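Local coordinates for protein annexin B22 (Schistosoma mansoni, PDB 4MDU) that binds acidic phospholipid membranes in a calcium-dependent manner, aggregates liposomes when calcium is present and probably promotes membrane fusion, at residues Ile11-Ser14 with Leu15-Phe19; Ser92-Ser95 with Gly96-Lys100; Asp191-Pro194 with Ile195-Lys199; Ala282-Arg285 with Tyr286-Arg290. All coordinates share one frame; numbering follows the deposited sequence.

Interaction 1: residues Ile11-Ser14 with Leu15-Phe19; sequences ITRS and LIHSF
Ser14 turns both of its oxygens onto the residues that follow it, and the chain packs tightly around this point. Its OG accepts a hydrogen bond from the backbone N of Ile16 at 3.1 Å, while its carbonyl O takes one from the N of His17 at 3.1 Å in a nearly straight line (168°). A first torsion of 142°, away from a staggered value, places OG at the N-H of Ile16. The CG2 methyl of Ile16 lies 3.9 Å above one face of the His17 imidazole, over its centre, and CD2 of that ring lies 3.3 Å from Ser14 O. The side-chain bond from residue i to the N-H of i+2 defines an ST turn, here opening the short 3-10 segment 15-17 in the N-terminal region that precedes helix 38-48. Arg13 reaches toward His17 by bending at its second and third torsions, yet NH2 of Arg13 stops 3.7 Å from NE2 of His17, with the guanidinium and ring planes 82° apart. Both groups turn instead to Glu142, which takes a salt bridge from Arg13 and a hydrogen bond from His17. Packing is looser toward exposed Thr12, whose OG1 bonds back to Arg13 O at 2.8 Å and gets no nearer than 4.4 Å to Leu15 CD1.

Interaction 2: residues Ser92-Ser95 with Gly96-Lys100; sequences SDTS and GDFRK
Thr94 and Arg99 meet where helix 86-93 gives way to helix 96-106, the threonine hydroxyl lying against the aliphatic base of the arginine. In Thr94 the first torsion of 69° places OG1 between the backbone N and the carbonyl carbon, where OG1 rests 3.4 Å from Arg99 CB and also bonds back to the carbonyl of Leu90, while CG2 is turned the other way. That methyl meets the ring of Phe98, Thr94 CG2 to Phe98 CE2 being 3.8 Å, and the two side chains cross at about a right angle. Phe98 sends its ring out opposite its own backbone N (-171°), among Glu56 and Ile60 of helix 56-63 and residues of helix 349-358. Arg99 starts out in the same sense but kinks at its third torsion (74°). The kink carries CD of Arg99 to 3.1 Å from Thr94 O and lets NH1 bond to the carbonyl of Lys91; Ser95 CA lies 4.0 Å over one face of the Arg99 guanidinium, toward its rim. In the backbone, Arg99 N gives Ser95 O an i to i+4 bond of 3.2 Å in the first turn of helix 96-106, and Gly96 has a positive phi. This is the short link between two helices of the first annexin repeat, and it carries Asp93, an acidic residue that binds calcium when the ion is present. Chemically, the buried hydroxyl is satisfied by the Leu90 carbonyl, and the positive guanidinium at the Lys91 carbonyl would probably interact favourably with the dipole of helix 86-93, near its C-terminus and the calcium-binding loop.

Interaction 3: residues Asp191-Pro194 with Ile195-Lys199; sequences DDIP and ILQLK
The first turn of helix 195-199, a short helix in the connection between the second and third annexin repeats, has Pro194 at its N-cap position. The proline carbonyl receives two N-H groups. Leu198 N approaches Pro194 O at 3.2 Å in the plane of the carbonyl and in a fairly straight line (162°), as expected of an alpha-helical turn, whereas Gln197 N, at 2.9 Å from the same oxygen, comes from above that plane along a more bent path (133°). Two side-chain pairs flank this forked bond. On one flank Ile193 and Leu198 cross at about a right angle, with CG2 of Ile193 pressed to 3.7 Å from CG of Leu198; Ile193 CG2 points there because it stands opposite the backbone N. Leu198 also brings its CD1 to 3.5 Å from Ile193 O, and Ile193 CG2 reaches across to Gln197 CB at 4.0 Å. On the other flank the extended Gln197 chain crosses the proline ring obliquely, its amide lying along the CG and CD side, with CD of Gln197 3.4 Å from CG of Pro194. Tyr247 of helix 246-260 packs on both Ile193 and Leu198, Ile209 touches Ile193 and Gln197, and Asp191, a little upstream, is tied by a salt bridge to Arg244. Pro194 has no polar side chain with which to cap the first turn, and the hydrogen bonds across the contact all end on its main-chain carbonyl; Leu198, the one buried residue of the contact, lies against Tyr247, while the amide of exposed Gln197 lies beside carbon atoms of Pro194.

Interaction 4: residues Ala282-Arg285 with Tyr286-Arg290; sequences AVLR and YAIDR
Helix 274-288 closes here with a run of i to i+4 bonds, among them Tyr286 N to Ala282 O, Ile288 N to Leu284 O and, at 2.8 Å, Asp289 N to Arg285 O, before Asp289 leaves helical geometry and takes the N-cap position of helix 290-301, without a capping bond from its side chain. One turn apart, Arg285 and Asp289 run side by side and pair as a salt bridge: NH2 of Arg285 meets OD2 of Asp289 at 2.9 Å, and NE adds a weak bond to the same oxygen. The carboxylate oxygen sits near the guanidinium plane, but the nitrogen comes to it from above the carboxylate plane, the two planes being turned 35°. Arg290 curls back over Tyr286, its NE giving an almost linear bond (176°) to Tyr286 O at 3.0 Å while the guanidinium stacks over the phenol ring. Elsewhere Leu284 CD1 touches Ile288 CG2 at 4.1 Å. Around this end, Glu296 of helix 290-301 forms a second salt bridge with Arg285, Asp323 pairs with Arg290, helix 246-260 packs on Leu284, Ala287 and Ile288, and helix 128-136 lies against Ala282, Val283 and Tyr286.

How the interactions relate
Interaction 4 is the buried one of the set, interaction 3 a surface contact, and interactions 1 and 2 fall between. Interactions 1, 3 and 4 form a connected neighbourhood: Leu15 and Phe19 pack on helix 195-199, and His17 O is probably hydrogen-bonded to Arg290 NH1, so the N-terminal region bridges the inter-repeat helix and the end of helix 274-288. Interaction 2 stands apart, its nearest atoms about 17 Å from interaction 1, and alone holds a residue that binds calcium. Chemistry varies accordingly: a hydroxyl-built turn in interaction 1, a helix-to-helix link in which a hydroxyl and a guanidinium bond carbonyls in interaction 2, apolar packing at a helix start in interaction 3, and charged pairing at a helix end in interaction 4.

Interaction 1: residues Ile11-Ser14 with Leu15-Phe19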
ATOM      1  N   ILE B  11      15.466   6.193  30.462  1.00 54.96           N
ATOM      2  CA  ILE B  11      16.482   7.130  29.993  1.00 54.94           C
ATOM      3  C   ILE B  11      16.749   7.041  28.498  1.00 51.82           C
ATOM      4  O   ILE B  11      17.068   8.050  27.858  1.00 55.39           O
ATOM      5  CB  ILE B  11      17.820   6.973  30.746  1.00 56.36           C
ATOM      6  CG1 ILE B  11      17.642   7.275  32.236  1.00 57.18           C
ATOM      7  CG2 ILE B  11      18.862   7.907  30.161  1.00 55.71           C
ATOM      8  CD1 ILE B  11      17.023   6.144  33.033  1.00 56.63           C
ATOM      9  N   THR B  12      16.617   5.845  27.939  1.00 39.57           N
ATOM     10  CA  THR B  12      16.855   5.664  26.511  1.00 45.81           C
ATOM     11  C   THR B  12      15.846   4.741  25.843  1.00 46.71           C
ATOM     12  O   THR B  12      15.059   4.064  26.504  1.00 53.28           O
ATOM     13  CB  THR B  12      18.252   5.085  26.238  1.00 46.93           C
ATOM     14  OG1 THR B  12      18.313   3.728  26.705  1.00 44.80           O
ATOM     15  CG2 THR B  12      19.322   5.910  26.925  1.00 46.39           C
ATOM     16  N   ARG B  13      15.875   4.736  24.517  1.00 42.48           N
ATOM     17  CA  ARG B  13      15.237   3.683  23.752  1.00 40.22           C
ATOM     18  C   ARG B  13      16.029   2.431  24.077  1.00 33.45           C
ATOM     19  O   ARG B  13      17.175   2.511  24.514  1.00 34.63           O
ATOM     20  CB  ARG B  13      15.331   3.979  22.257  1.00 33.89           C
ATOM     21  CG  ARG B  13      14.539   5.209  21.805  1.00 36.07           C
ATOM     22  CD  ARG B  13      13.052   4.963  21.923  1.00 26.71           C
ATOM     23  NE  ARG B  13      12.667   3.699  21.288  1.00 25.36           N
ATOM     24  CZ  ARG B  13      12.009   3.605  20.133  1.00 27.15           C
ATOM     25  NH1 ARG B  13      11.664   4.707  19.461  1.00 23.18           N
ATOM     26  NH2 ARG B  13      11.698   2.408  19.643  1.00 24.73           N
ATOM     27  N   SER B  14      15.435   1.274  23.853  1.00 36.12           N
ATOM     28  CA  SER B  14      16.079   0.036  24.258  1.00 39.91           C
ATOM     29  C   SER B  14      17.387  -0.176  23.492  1.00 34.73           C
ATOM     30  O   SER B  14      17.440   0.079  22.290  1.00 26.96           O
ATOM     31  CB  SER B  14      15.135  -1.140  24.030  1.00 34.28           C
ATOM     32  OG  SER B  14      15.880  -2.256  23.568  1.00 48.05           O
ATOM     33  N   LEU B  15      18.423  -0.670  24.175  1.00 34.12           N
ATOM     34  CA  LEU B  15      19.736  -0.879  23.551  1.00 32.42           C
ATOM     35  C   LEU B  15      19.708  -1.882  22.406  1.00 35.21           C
ATOM     36  O   LEU B  15      20.635  -1.950  21.591  1.00 36.06           O
ATOM     37  CB  LEU B  15      20.778  -1.323  24.575  1.00 39.16           C
ATOM     38  CG  LEU B  15      21.947  -0.359  24.736  1.00 42.68           C
ATOM     39  CD1 LEU B  15      21.440   0.919  25.394  1.00 40.21           C
ATOM     40  CD2 LEU B  15      23.046  -1.001  25.571  1.00 51.13           C
ATOM     41  N   ILE B  16      18.644  -2.667  22.339  1.00 29.87           N
ATOM     42  CA  ILE B  16      18.526  -3.628  21.265  1.00 28.31           C
ATOM     43  C   ILE B  16      18.539  -2.956  19.873  1.00 30.16           C
ATOM     44  O   ILE B  16      18.905  -3.593  18.881  1.00 30.64           O
ATOM     45  CB  ILE B  16      17.272  -4.480  21.443  1.00 29.00           C
ATOM     46  CG1 ILE B  16      17.424  -5.794  20.682  1.00 29.46           C
ATOM     47  CG2 ILE B  16      16.042  -3.703  20.998  1.00 31.83           C
ATOM     48  CD1 ILE B  16      16.692  -6.941  21.328  1.00 33.60           C
ATOM     49  N   HIS B  17      18.168  -1.676  19.808  1.00 32.52           N
ATOM     50  CA  HIS B  17      18.218  -0.909  18.539  1.00 33.92           C
ATOM     51  C   HIS B  17      19.579  -0.269  18.258  1.00 32.55           C
ATOM     52  O   HIS B  17      19.780   0.333  17.204  1.00 37.05           O
ATOM     53  CB  HIS B  17      17.185   0.229  18.524  1.00 25.97           C
ATOM     54  CG  HIS B  17      15.789  -0.204  18.849  1.00 29.49           C
ATOM     55  ND1 HIS B  17      14.998  -0.898  17.959  1.00 26.29           N
ATOM     56  CD2 HIS B  17      15.036  -0.020  19.960  1.00 23.55           C
ATOM     57  CE1 HIS B  17      13.820  -1.126  18.509  1.00 27.07           C
ATOM     58  NE2 HIS B  17      13.819  -0.610  19.727  1.00 20.53           N
ATOM     59  N   SER B  18      20.505  -0.402  19.200  1.00 29.78           N
ATOM     60  CA  SER B  18      21.658   0.478  19.262  1.00 34.22           C
ATOM     61  C   SER B  18      22.843   0.070  18.411  1.00 28.62           C
ATOM     62  O   SER B  18      23.713   0.891  18.138  1.00 30.20           O
ATOM     63  CB  SER B  18      22.116   0.619  20.710  1.00 42.92           C
ATOM     64  OG  SER B  18      21.417   1.659  21.357  1.00 41.73           O
ATOM     65  N   PHE B  19      22.890  -1.186  17.994  1.00 24.60           N
ATOM     66  CA  PHE B  19      24.040  -1.660  17.233  1.00 25.77           C
ATOM     67  C   PHE B  19      23.626  -2.185  15.867  1.00 29.46           C
ATOM     68  O   PHE B  19      22.572  -2.813  15.728  1.00 28.96           O
ATOM     69  CB  PHE B  19      24.762  -2.755  18.015  1.00 33.13           C
ATOM     70  CG  PHE B  19      25.193  -2.331  19.379  1.00 34.48           C
ATOM     71  CD1 PHE B  19      26.433  -1.744  19.576  1.00 42.02           C
ATOM     72  CD2 PHE B  19      24.365  -2.514  20.469  1.00 41.96           C
ATOM     73  CE1 PHE B  19      26.842  -1.351  20.842  1.00 44.66           C
ATOM     74  CE2 PHE B  19      24.768  -2.122  21.742  1.00 43.19           C
ATOM     75  CZ  PHE B  19      26.009  -1.540  21.923  1.00 40.88           C
TER

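Interaction 2: residues Ser92-Ser95 with Gly96-Lys100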
ATOM      1  N   SER B  92      -0.247  27.514  24.171  1.00 37.70           N
ATOM      2  CA  SER B  92      -0.885  28.817  24.160  1.00 52.97           C
ATOM      3  C   SER B  92       0.044  29.920  23.623  1.00 55.24           C
ATOM      4  O   SER B  92      -0.415  30.991  23.232  1.00 60.88           O
ATOM      5  CB  SER B  92      -1.439  29.155  25.543  1.00 51.16           C
ATOM      6  OG  SER B  92      -0.411  29.174  26.505  1.00 48.75           O
ATOM      7  N   ASP B  93       1.345  29.651  23.574  1.00 53.19           N
ATOM      8  CA  ASP B  93       2.289  30.650  23.076  1.00 60.96           C
ATOM      9  C   ASP B  93       2.775  30.423  21.634  1.00 50.59           C
ATOM     10  O   ASP B  93       3.565  31.210  21.122  1.00 47.76           O
ATOM     11  CB  ASP B  93       3.481  30.812  24.032  1.00 69.95           C
ATOM     12  CG  ASP B  93       3.694  32.262  24.455  1.00 77.04           C
ATOM     13  OD1 ASP B  93       4.860  32.676  24.634  1.00 75.83           O
ATOM     14  OD2 ASP B  93       2.689  32.990  24.609  1.00 83.21           O
ATOM     15  N   THR B  94       2.309  29.351  20.991  1.00 46.45           N
ATOM     16  CA  THR B  94       2.643  29.080  19.592  1.00 42.52           C
ATOM     17  C   THR B  94       1.400  28.602  18.866  1.00 46.88           C
ATOM     18  O   THR B  94       0.381  28.282  19.495  1.00 42.70           O
ATOM     19  CB  THR B  94       3.733  27.991  19.442  1.00 40.90           C
ATOM     20  OG1 THR B  94       3.195  26.722  19.845  1.00 40.33           O
ATOM     21  CG2 THR B  94       4.967  28.325  20.298  1.00 31.86           C
ATOM     22  N   SER B  95       1.484  28.544  17.542  1.00 41.89           N
ATOM     23  CA  SER B  95       0.345  28.110  16.742  1.00 42.47           C
ATOM     24  C   SER B  95       0.779  27.413  15.464  1.00 46.01           C
ATOM     25  O   SER B  95       1.974  27.316  15.163  1.00 44.65           O
ATOM     26  CB  SER B  95      -0.552  29.304  16.404  1.00 51.71           C
ATOM     27  OG  SER B  95       0.214  30.364  15.853  1.00 49.51           O
ATOM     28  N   GLY B  96      -0.206  26.918  14.721  1.00 46.27           N
ATOM     29  CA  GLY B  96       0.038  26.316  13.426  1.00 43.41           C
ATOM     30  C   GLY B  96       0.919  25.085  13.462  1.00 43.73           C
ATOM     31  O   GLY B  96       0.860  24.287  14.400  1.00 43.66           O
ATOM     32  N   ASP B  97       1.736  24.935  12.425  1.00 40.75           N
ATOM     33  CA  ASP B  97       2.626  23.793  12.287  1.00 33.14           C
ATOM     34  C   ASP B  97       3.669  23.746  13.396  1.00 31.49           C
ATOM     35  O   ASP B  97       4.083  22.675  13.830  1.00 37.03           O
ATOM     36  CB  ASP B  97       3.319  23.828  10.929  1.00 32.96           C
ATOM     37  CG  ASP B  97       2.348  23.647   9.794  1.00 48.97           C
ATOM     38  OD1 ASP B  97       2.729  23.896   8.628  1.00 49.07           O
ATOM     39  OD2 ASP B  97       1.195  23.257  10.084  1.00 49.82           O
ATOM     40  N   PHE B  98       4.092  24.914  13.850  1.00 23.35           N
ATOM     41  CA  PHE B  98       5.072  24.969  14.903  1.00 28.32           C
ATOM     42  C   PHE B  98       4.488  24.322  16.150  1.00 37.69           C
ATOM     43  O   PHE B  98       5.116  23.459  16.759  1.00 35.57           O
ATOM     44  CB  PHE B  98       5.456  26.408  15.192  1.00 28.04           C
ATOM     45  CG  PHE B  98       6.612  26.542  16.127  1.00 33.16           C
ATOM     46  CD1 PHE B  98       7.605  25.580  16.159  1.00 26.24           C
ATOM     47  CD2 PHE B  98       6.712  27.637  16.968  1.00 38.84           C
ATOM     48  CE1 PHE B  98       8.666  25.700  17.021  1.00 38.35           C
ATOM     49  CE2 PHE B  98       7.777  27.766  17.834  1.00 42.19           C
ATOM     50  CZ  PHE B  98       8.756  26.798  17.862  1.00 43.51           C
ATOM     51  N   ARG B  99       3.281  24.733  16.526  1.00 40.00           N
ATOM     52  CA  ARG B  99       2.605  24.128  17.676  1.00 37.08           C
ATOM     53  C   ARG B  99       2.458  22.608  17.508  1.00 31.41           C
ATOM     54  O   ARG B  99       2.714  21.848  18.440  1.00 27.54           O
ATOM     55  CB  ARG B  99       1.244  24.784  17.917  1.00 36.54           C
ATOM     56  CG  ARG B  99       0.535  24.296  19.163  1.00 44.25           C
ATOM     57  CD  ARG B  99      -0.480  25.317  19.664  1.00 49.67           C
ATOM     58  NE  ARG B  99      -1.684  25.378  18.834  1.00 48.34           N
ATOM     59  CZ  ARG B  99      -2.739  26.149  19.099  1.00 45.91           C
ATOM     60  NH1 ARG B  99      -2.741  26.940  20.164  1.00 41.21           N
ATOM     61  NH2 ARG B  99      -3.791  26.135  18.294  1.00 48.65           N
ATOM     62  N   LYS B 100       2.055  22.174  16.319  1.00 32.52           N
ATOM     63  CA  LYS B 100       1.939  20.751  16.025  1.00 31.59           C
ATOM     64  C   LYS B 100       3.233  20.013  16.368  1.00 35.57           C
ATOM     65  O   LYS B 100       3.237  19.056  17.138  1.00 37.93           O
ATOM     66  CB  LYS B 100       1.620  20.532  14.547  1.00 38.88           C
ATOM     67  CG  LYS B 100       0.169  20.288  14.231  1.00 49.58           C
ATOM     68  CD  LYS B 100      -0.539  21.568  13.846  1.00 62.67           C
ATOM     69  CE  LYS B 100      -1.981  21.280  13.450  1.00 68.68           C
ATOM     70  NZ  LYS B 100      -2.042  20.197  12.426  1.00 70.76           N
TER

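Interaction 3: residues Asp191-Pro194 with Ile195-Lys199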
ATOM      1  N   ASP B 191      12.002 -12.321  20.770  1.00 29.35           N
ATOM      2  CA  ASP B 191      13.182 -12.732  21.520  1.00 30.73           C
ATOM      3  C   ASP B 191      13.849 -11.536  22.147  1.00 32.89           C
ATOM      4  O   ASP B 191      13.904 -10.463  21.551  1.00 36.66           O
ATOM      5  CB  ASP B 191      14.208 -13.436  20.639  1.00 34.91           C
ATOM      6  CG  ASP B 191      13.666 -14.687  19.993  1.00 35.61           C
ATOM      7  OD1 ASP B 191      12.587 -15.173  20.414  1.00 34.05           O
ATOM      8  OD2 ASP B 191      14.319 -15.168  19.045  1.00 35.81           O
ATOM      9  N   ASP B 192      14.385 -11.738  23.340  1.00 30.43           N
ATOM     10  CA  ASP B 192      15.087 -10.694  24.065  1.00 39.33           C
ATOM     11  C   ASP B 192      16.580 -10.984  24.171  1.00 32.45           C
ATOM     12  O   ASP B 192      17.030 -12.113  23.995  1.00 40.84           O
ATOM     13  CB  ASP B 192      14.504 -10.548  25.481  1.00 36.33           C
ATOM     14  CG  ASP B 192      13.199  -9.782  25.498  1.00 44.56           C
ATOM     15  OD1 ASP B 192      13.163  -8.643  24.960  1.00 39.07           O
ATOM     16  OD2 ASP B 192      12.209 -10.325  26.050  1.00 41.52           O
ATOM     17  N   ILE B 193      17.337  -9.944  24.467  1.00 29.92           N
ATOM     18  CA  ILE B 193      18.726 -10.070  24.858  1.00 29.59           C
ATOM     19  C   ILE B 193      18.887  -9.206  26.089  1.00 32.02           C
ATOM     20  O   ILE B 193      18.536  -8.024  26.082  1.00 40.20           O
ATOM     21  CB  ILE B 193      19.685  -9.559  23.782  1.00 38.87           C
ATOM     22  CG1 ILE B 193      19.548 -10.383  22.496  1.00 42.53           C
ATOM     23  CG2 ILE B 193      21.125  -9.582  24.306  1.00 32.56           C
ATOM     24  CD1 ILE B 193      20.059  -9.651  21.232  1.00 31.93           C
ATOM     25  N   PRO B 194      19.397  -9.796  27.167  1.00 40.18           N
ATOM     26  CA  PRO B 194      19.501  -9.028  28.409  1.00 42.67           C
ATOM     27  C   PRO B 194      20.486  -7.872  28.269  1.00 45.04           C
ATOM     28  O   PRO B 194      21.523  -7.989  27.602  1.00 47.24           O
ATOM     29  CB  PRO B 194      19.983 -10.064  29.425  1.00 44.02           C
ATOM     30  CG  PRO B 194      20.569 -11.165  28.613  1.00 45.82           C
ATOM     31  CD  PRO B 194      19.849 -11.189  27.313  1.00 41.70           C
ATOM     32  N   ILE B 195      20.141  -6.755  28.890  1.00 37.11           N
ATOM     33  CA  ILE B 195      20.920  -5.531  28.772  1.00 41.93           C
ATOM     34  C   ILE B 195      22.423  -5.753  28.874  1.00 45.50           C
ATOM     35  O   ILE B 195      23.197  -5.281  28.033  1.00 43.84           O
ATOM     36  CB  ILE B 195      20.493  -4.510  29.824  1.00 46.21           C
ATOM     37  CG1 ILE B 195      19.185  -3.831  29.394  1.00 49.99           C
ATOM     38  CG2 ILE B 195      21.578  -3.479  30.011  1.00 48.11           C
ATOM     39  CD1 ILE B 195      18.755  -2.677  30.290  1.00 50.06           C
ATOM     40  N   LEU B 196      22.827  -6.492  29.897  1.00 51.41           N
ATOM     41  CA  LEU B 196      24.241  -6.698  30.183  1.00 50.34           C
ATOM     42  C   LEU B 196      24.989  -7.301  29.003  1.00 47.56           C
ATOM     43  O   LEU B 196      26.149  -6.976  28.766  1.00 51.17           O
ATOM     44  CB  LEU B 196      24.405  -7.567  31.427  1.00 59.38           C
ATOM     45  CG  LEU B 196      24.165  -6.794  32.725  1.00 64.86           C
ATOM     46  CD1 LEU B 196      25.091  -5.586  32.762  1.00 64.98           C
ATOM     47  CD2 LEU B 196      22.706  -6.359  32.854  1.00 64.79           C
ATOM     48  N   GLN B 197      24.322  -8.180  28.265  1.00 44.46           N
ATOM     49  CA  GLN B 197      24.950  -8.807  27.116  1.00 45.50           C
ATOM     50  C   GLN B 197      24.988  -7.852  25.922  1.00 43.19           C
ATOM     51  O   GLN B 197      25.932  -7.868  25.125  1.00 42.46           O
ATOM     52  CB  GLN B 197      24.232 -10.107  26.764  1.00 52.74           C
ATOM     53  CG  GLN B 197      24.401 -11.188  27.825  1.00 60.55           C
ATOM     54  CD  GLN B 197      23.527 -12.401  27.569  1.00 69.71           C
ATOM     55  OE1 GLN B 197      22.990 -12.994  28.502  1.00 78.35           O
ATOM     56  NE2 GLN B 197      23.383 -12.779  26.303  1.00 71.90           N
ATOM     57  N   LEU B 198      23.955  -7.027  25.809  1.00 34.31           N
ATOM     58  CA  LEU B 198      23.925  -5.978  24.801  1.00 45.55           C
ATOM     59  C   LEU B 198      25.061  -4.974  25.029  1.00 50.03           C
ATOM     60  O   LEU B 198      25.831  -4.680  24.111  1.00 49.39           O
ATOM     61  CB  LEU B 198      22.571  -5.268  24.826  1.00 41.28           C
ATOM     62  CG  LEU B 198      21.444  -5.942  24.046  1.00 36.08           C
ATOM     63  CD1 LEU B 198      20.067  -5.385  24.455  1.00 28.04           C
ATOM     64  CD2 LEU B 198      21.693  -5.786  22.544  1.00 38.78           C
ATOM     65  N   LYS B 199      25.165  -4.466  26.257  1.00 49.20           N
ATOM     66  CA  LYS B 199      26.187  -3.485  26.606  1.00 47.53           C
ATOM     67  C   LYS B 199      27.581  -4.010  26.305  1.00 53.13           C
ATOM     68  O   LYS B 199      28.509  -3.234  26.090  1.00 54.81           O
ATOM     69  CB  LYS B 199      26.084  -3.081  28.082  1.00 52.22           C
ATOM     70  CG  LYS B 199      24.853  -2.233  28.433  1.00 60.38           C
ATOM     71  CD  LYS B 199      24.860  -1.776  29.899  1.00 63.86           C
ATOM     72  CE  LYS B 199      23.653  -0.895  30.231  1.00 63.57           C
TER

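Interaction 4: residues Ala282-Arg285 with Tyr286-Arg290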
ATOM      1  N   ALA B 282       9.648  -4.833   5.927  1.00 21.48           N
ATOM      2  CA  ALA B 282      10.020  -3.812   6.905  1.00 25.77           C
ATOM      3  C   ALA B 282      10.820  -4.420   8.066  1.00 25.16           C
ATOM      4  O   ALA B 282      11.906  -3.935   8.403  1.00 25.54           O
ATOM      5  CB  ALA B 282       8.791  -3.089   7.437  1.00 16.61           C
ATOM      6  N   VAL B 283      10.277  -5.463   8.690  1.00 25.85           N
ATOM      7  CA  VAL B 283      10.936  -6.055   9.858  1.00 20.67           C
ATOM      8  C   VAL B 283      12.331  -6.595   9.520  1.00 23.09           C
ATOM      9  O   VAL B 283      13.298  -6.342  10.245  1.00 21.10           O
ATOM     10  CB  VAL B 283      10.083  -7.160  10.495  1.00 23.65           C
ATOM     11  CG1 VAL B 283      10.885  -7.915  11.593  1.00 26.01           C
ATOM     12  CG2 VAL B 283       8.779  -6.577  11.063  1.00 25.55           C
ATOM     13  N   LEU B 284      12.441  -7.319   8.409  1.00 23.51           N
ATOM     14  CA  LEU B 284      13.729  -7.880   7.988  1.00 27.31           C
ATOM     15  C   LEU B 284      14.738  -6.771   7.734  1.00 32.62           C
ATOM     16  O   LEU B 284      15.892  -6.840   8.191  1.00 33.78           O
ATOM     17  CB  LEU B 284      13.573  -8.734   6.724  1.00 25.62           C
ATOM     18  CG  LEU B 284      14.848  -9.425   6.217  1.00 26.20           C
ATOM     19  CD1 LEU B 284      15.563 -10.173   7.340  1.00 29.47           C
ATOM     20  CD2 LEU B 284      14.524 -10.345   5.037  1.00 27.38           C
ATOM     21  N   ARG B 285      14.284  -5.738   7.027  1.00 28.97           N
ATOM     22  CA  ARG B 285      15.169  -4.646   6.646  1.00 30.05           C
ATOM     23  C   ARG B 285      15.505  -3.794   7.855  1.00 30.14           C
ATOM     24  O   ARG B 285      16.585  -3.206   7.923  1.00 24.95           O
ATOM     25  CB  ARG B 285      14.558  -3.815   5.510  1.00 25.57           C
ATOM     26  CG  ARG B 285      14.438  -4.572   4.180  1.00 24.37           C
ATOM     27  CD  ARG B 285      14.015  -3.631   3.007  1.00 29.85           C
ATOM     28  NE  ARG B 285      15.061  -2.656   2.689  1.00 30.15           N
ATOM     29  CZ  ARG B 285      14.878  -1.527   2.006  1.00 29.90           C
ATOM     30  NH1 ARG B 285      13.675  -1.183   1.544  1.00 23.23           N
ATOM     31  NH2 ARG B 285      15.910  -0.727   1.800  1.00 29.78           N
ATOM     32  N   TYR B 286      14.598  -3.749   8.832  1.00 25.79           N
ATOM     33  CA  TYR B 286      14.911  -3.060  10.076  1.00 24.88           C
ATOM     34  C   TYR B 286      16.155  -3.687  10.696  1.00 24.42           C
ATOM     35  O   TYR B 286      16.970  -3.018  11.353  1.00 24.29           O
ATOM     36  CB  TYR B 286      13.748  -3.148  11.069  1.00 30.05           C
ATOM     37  CG  TYR B 286      13.990  -2.284  12.282  1.00 25.92           C
ATOM     38  CD1 TYR B 286      14.427  -2.828  13.485  1.00 20.06           C
ATOM     39  CD2 TYR B 286      13.824  -0.915  12.207  1.00 26.34           C
ATOM     40  CE1 TYR B 286      14.665  -2.009  14.595  1.00 26.70           C
ATOM     41  CE2 TYR B 286      14.057  -0.098  13.296  1.00 25.90           C
ATOM     42  CZ  TYR B 286      14.476  -0.633  14.481  1.00 31.26           C
ATOM     43  OH  TYR B 286      14.704   0.229  15.539  1.00 27.71           O
ATOM     44  N   ALA B 287      16.283  -4.989  10.491  1.00 25.13           N
ATOM     45  CA  ALA B 287      17.441  -5.705  10.981  1.00 25.06           C
ATOM     46  C   ALA B 287      18.643  -5.560  10.047  1.00 28.16           C
ATOM     47  O   ALA B 287      19.708  -5.156  10.491  1.00 29.21           O
ATOM     48  CB  ALA B 287      17.108  -7.167  11.206  1.00 21.43           C
ATOM     49  N   ILE B 288      18.480  -5.880   8.766  1.00 25.99           N
ATOM     50  CA  ILE B 288      19.656  -6.063   7.901  1.00 34.02           C
ATOM     51  C   ILE B 288      19.972  -4.897   6.944  1.00 36.77           C
ATOM     52  O   ILE B 288      20.999  -4.908   6.267  1.00 35.87           O
ATOM     53  CB  ILE B 288      19.557  -7.353   7.079  1.00 29.92           C
ATOM     54  CG1 ILE B 288      18.495  -7.201   5.989  1.00 28.93           C
ATOM     55  CG2 ILE B 288      19.229  -8.540   7.980  1.00 29.41           C
ATOM     56  CD1 ILE B 288      18.580  -8.264   4.893  1.00 28.29           C
ATOM     57  N   ASP B 289      19.115  -3.884   6.902  1.00 31.59           N
ATOM     58  CA  ASP B 289      19.304  -2.798   5.943  1.00 26.61           C
ATOM     59  C   ASP B 289      18.631  -1.523   6.447  1.00 32.06           C
ATOM     60  O   ASP B 289      17.981  -0.802   5.689  1.00 26.96           O
ATOM     61  CB  ASP B 289      18.739  -3.224   4.584  1.00 26.72           C
ATOM     62  CG  ASP B 289      19.107  -2.257   3.441  1.00 34.90           C
ATOM     63  OD1 ASP B 289      20.133  -1.545   3.546  1.00 32.08           O
ATOM     64  OD2 ASP B 289      18.364  -2.227   2.433  1.00 33.68           O
ATOM     65  N   ARG B 290      18.799  -1.248   7.737  1.00 39.01           N
ATOM     66  CA  ARG B 290      17.979  -0.235   8.393  1.00 31.51           C
ATOM     67  C   ARG B 290      18.160   1.185   7.864  1.00 29.36           C
ATOM     68  O   ARG B 290      17.169   1.868   7.602  1.00 30.51           O
ATOM     69  CB  ARG B 290      18.166  -0.248   9.915  1.00 32.32           C
ATOM     70  CG  ARG B 290      17.002   0.462  10.626  1.00 29.48           C
ATOM     71  CD  ARG B 290      17.320   0.792  12.058  1.00 26.04           C
ATOM     72  NE  ARG B 290      17.575  -0.415  12.815  1.00 21.46           N
ATOM     73  CZ  ARG B 290      18.040  -0.421  14.055  1.00 28.70           C
ATOM     74  NH1 ARG B 290      18.296   0.727  14.673  1.00 28.80           N
ATOM     75  NH2 ARG B 290      18.250  -1.576  14.674  1.00 28.25           N
TER